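Local coordinates for uncharacterized protein lp_0118 (Lactobacillus plantarum, PDB 3K2Y) that is of unknown function but carries a HIRAN domain and so probably binds nucleic acid, perhaps with zinc, at residues G83-L88 / Q93-M98. Residues are numbered along the deposited sequence; the frame is centred on the assembly and turned at random.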
loop_
_atom_site.group_PDB
_atom_site.type_symbol
_atom_site.label_atom_id
_atom_site.label_comp_id
_atom_site.label_asym_id
_atom_site.label_seq_id
_atom_site.Cartn_x
_atom_site.Cartn_y
_atom_site.Cartn_z
ATOM N N GLY A 83 4.456 -18.132 8.035
ATOM C CA GLY A 83 5.636 -17.752 8.783
ATOM C C GLY A 83 5.568 -18.035 10.270
ATOM O O GLY A 83 4.505 -18.301 10.833
ATOM N N ILE A 84 6.732 -17.987 10.902
ATOM C CA ILE A 84 6.845 -18.194 12.330
ATOM C C ILE A 84 7.577 -16.985 12.907
ATOM O O ILE A 84 8.689 -16.662 12.477
ATOM C CB ILE A 84 7.624 -19.489 12.641
ATOM C CG1 ILE A 84 6.914 -20.672 11.992
ATOM C CG2 ILE A 84 7.709 -19.702 14.146
ATOM C CD1 ILE A 84 7.687 -21.957 12.063
ATOM N N VAL A 85 6.943 -16.304 13.857
ATOM C CA VAL A 85 7.549 -15.131 14.480
ATOM C C VAL A 85 8.931 -15.475 15.024
ATOM O O VAL A 85 9.074 -16.291 15.936
ATOM C CB VAL A 85 6.670 -14.588 15.629
ATOM C CG1 VAL A 85 7.294 -13.340 16.220
ATOM C CG2 VAL A 85 5.279 -14.265 15.118
ATOM N N THR A 86 9.946 -14.840 14.450
ATOM C CA THR A 86 11.327 -15.080 14.838
ATOM C C THR A 86 11.843 -14.032 15.835
ATOM O O THR A 86 12.520 -14.373 16.812
ATOM C CB THR A 86 12.225 -15.117 13.570
ATOM O OG1 THR A 86 13.028 -16.301 13.593
ATOM C CG2 THR A 86 13.117 -13.891 13.477
ATOM N N VAL A 87 11.505 -12.765 15.591
ATOM C CA VAL A 87 11.911 -11.645 16.448
ATOM C C VAL A 87 10.733 -10.688 16.594
ATOM O O VAL A 87 9.997 -10.465 15.636
ATOM C CB VAL A 87 13.095 -10.879 15.831
ATOM C CG1 VAL A 87 13.373 -9.612 16.624
ATOM C CG2 VAL A 87 14.319 -11.761 15.810
ATOM N N LEU A 88 10.553 -10.106 17.776
ATOM C CA LEU A 88 9.428 -9.200 17.952
ATOM C C LEU A 88 9.765 -7.733 18.221
ATOM O O LEU A 88 9.301 -6.866 17.485
ATOM C CB LEU A 88 8.546 -9.715 19.093
ATOM C CG LEU A 88 7.346 -8.842 19.468
ATOM C CD1 LEU A 88 6.373 -8.739 18.304
ATOM C CD2 LEU A 88 6.651 -9.387 20.706
ATOM N N GLN A 93 7.758 -1.948 17.538
ATOM C CA GLN A 93 6.819 -2.545 16.603
ATOM C C GLN A 93 7.601 -3.245 15.496
ATOM O O GLN A 93 7.250 -3.152 14.320
ATOM C CB GLN A 93 5.907 -1.470 16.011
ATOM C CG GLN A 93 5.102 -0.707 17.048
ATOM C CD GLN A 93 4.127 0.262 16.418
ATOM O OE1 GLN A 93 4.517 1.125 15.634
ATOM N NE2 GLN A 93 2.847 0.123 16.756
ATOM N N HIS A 94 8.668 -3.937 15.889
ATOM C CA HIS A 94 9.511 -4.666 14.948
ATOM C C HIS A 94 8.905 -6.055 14.771
ATOM O O HIS A 94 8.076 -6.480 15.576
ATOM C CB HIS A 94 10.939 -4.772 15.494
ATOM C CG HIS A 94 11.934 -5.292 14.501
ATOM N ND1 HIS A 94 12.387 -4.544 13.435
ATOM C CD2 HIS A 94 12.562 -6.489 14.411
ATOM C CE1 HIS A 94 13.251 -5.256 12.733
ATOM N NE2 HIS A 94 13.376 -6.440 13.305
ATOM N N LEU A 95 9.301 -6.760 13.717
ATOM C CA LEU A 95 8.757 -8.090 13.477
ATOM C C LEU A 95 9.494 -8.795 12.356
ATOM O O LEU A 95 9.496 -8.333 11.215
ATOM C CB LEU A 95 7.272 -8.001 13.107
ATOM C CG LEU A 95 6.289 -8.983 13.752
ATOM C CD1 LEU A 95 5.013 -9.026 12.926
ATOM C CD2 LEU A 95 6.902 -10.369 13.833
ATOM N N GLU A 96 10.121 -9.917 12.690
ATOM C CA GLU A 96 10.843 -10.715 11.712
ATOM C C GLU A 96 10.281 -12.134 11.750
ATOM O O GLU A 96 9.781 -12.587 12.784
ATOM C CB GLU A 96 12.344 -10.702 12.014
ATOM C CG GLU A 96 12.983 -9.330 11.831
ATOM C CD GLU A 96 14.496 -9.351 11.977
ATOM O OE1 GLU A 96 15.160 -10.122 11.248
ATOM O OE2 GLU A 96 15.022 -8.585 12.815
ATOM N N LEU A 97 10.343 -12.830 10.621
ATOM C CA LEU A 97 9.800 -14.181 10.552
ATOM C C LEU A 97 10.685 -15.113 9.742
ATOM O O LEU A 97 11.507 -14.669 8.945
ATOM C CB LEU A 97 8.427 -14.172 9.869
ATOM C CG LEU A 97 7.414 -13.037 10.034
ATOM C CD1 LEU A 97 6.359 -13.167 8.927
ATOM C CD2 LEU A 97 6.762 -13.084 11.420
ATOM N N MET A 98 10.496 -16.412 9.956
ATOM C CA MET A 98 11.199 -17.440 9.197
ATOM C C MET A 98 10.072 -18.040 8.368
ATOM O O MET A 98 9.150 -18.640 8.913
ATOM C CB MET A 98 11.808 -18.509 10.111
ATOM C CG MET A 98 12.311 -19.758 9.369
ATOM S SD MET A 98 13.372 -19.432 7.927
ATOM C CE MET A 98 14.887 -18.996 8.739
#
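Thr86 and Val87 both face Glu96, forming a classic beta bulge in the hairpin of strands 80-87 and 96-103, part of an antiparallel barrel. Glu96 O accepts two backbone bonds from one face of its plane: Thr86 N at 2.8 Å, and Val87 N, longer and 46° above the carbonyl plane. Glu96 N donates back to Val87 O at 3.0 Å, while Ile84 and Met98 exchange a reciprocal pair of bonds at the other end. The tightly packed side is apolar and buried. Val85 sends CG1 to Leu95 CD2 at 3.8 Å, the two side chains crossing at about a right angle, and its CG2 meets Leu97 CD2 at 4.2 Å. Val35 of strand 34-39 and Val13 of strand 4-14 extend this core, where branched aliphatic residues fill space without needing polar partners. The other face, with Ile84, Val87, Glu96 and Met98, is partly exposed, which suits a charged residue. At the bulge, Thr86 CG2 rests on Glu96 CB at 3.6 Å. The first torsion of His94 (chi1 -170°) turns CG away from the backbone N, setting the imidazole beside Val87, whose CG1 approaches the ring edge. His94 NE2 donates to Glu96 OE2 at 2.7 Å; OE2 lies nearly in the ring plane and is met on its anti side, 23° out of the carboxylate plane. Replacing His94 with an alanine would probably leave the Glu96 carboxylate without this donor and uncover Val87 CG1. The chemistry thus divides by face: aliphatic contacts pack the buried side against strands 34-39 and 4-14, whereas the nearly straight imidazole-carboxylate bond is likely to fix both groups' orientation on the partly exposed side.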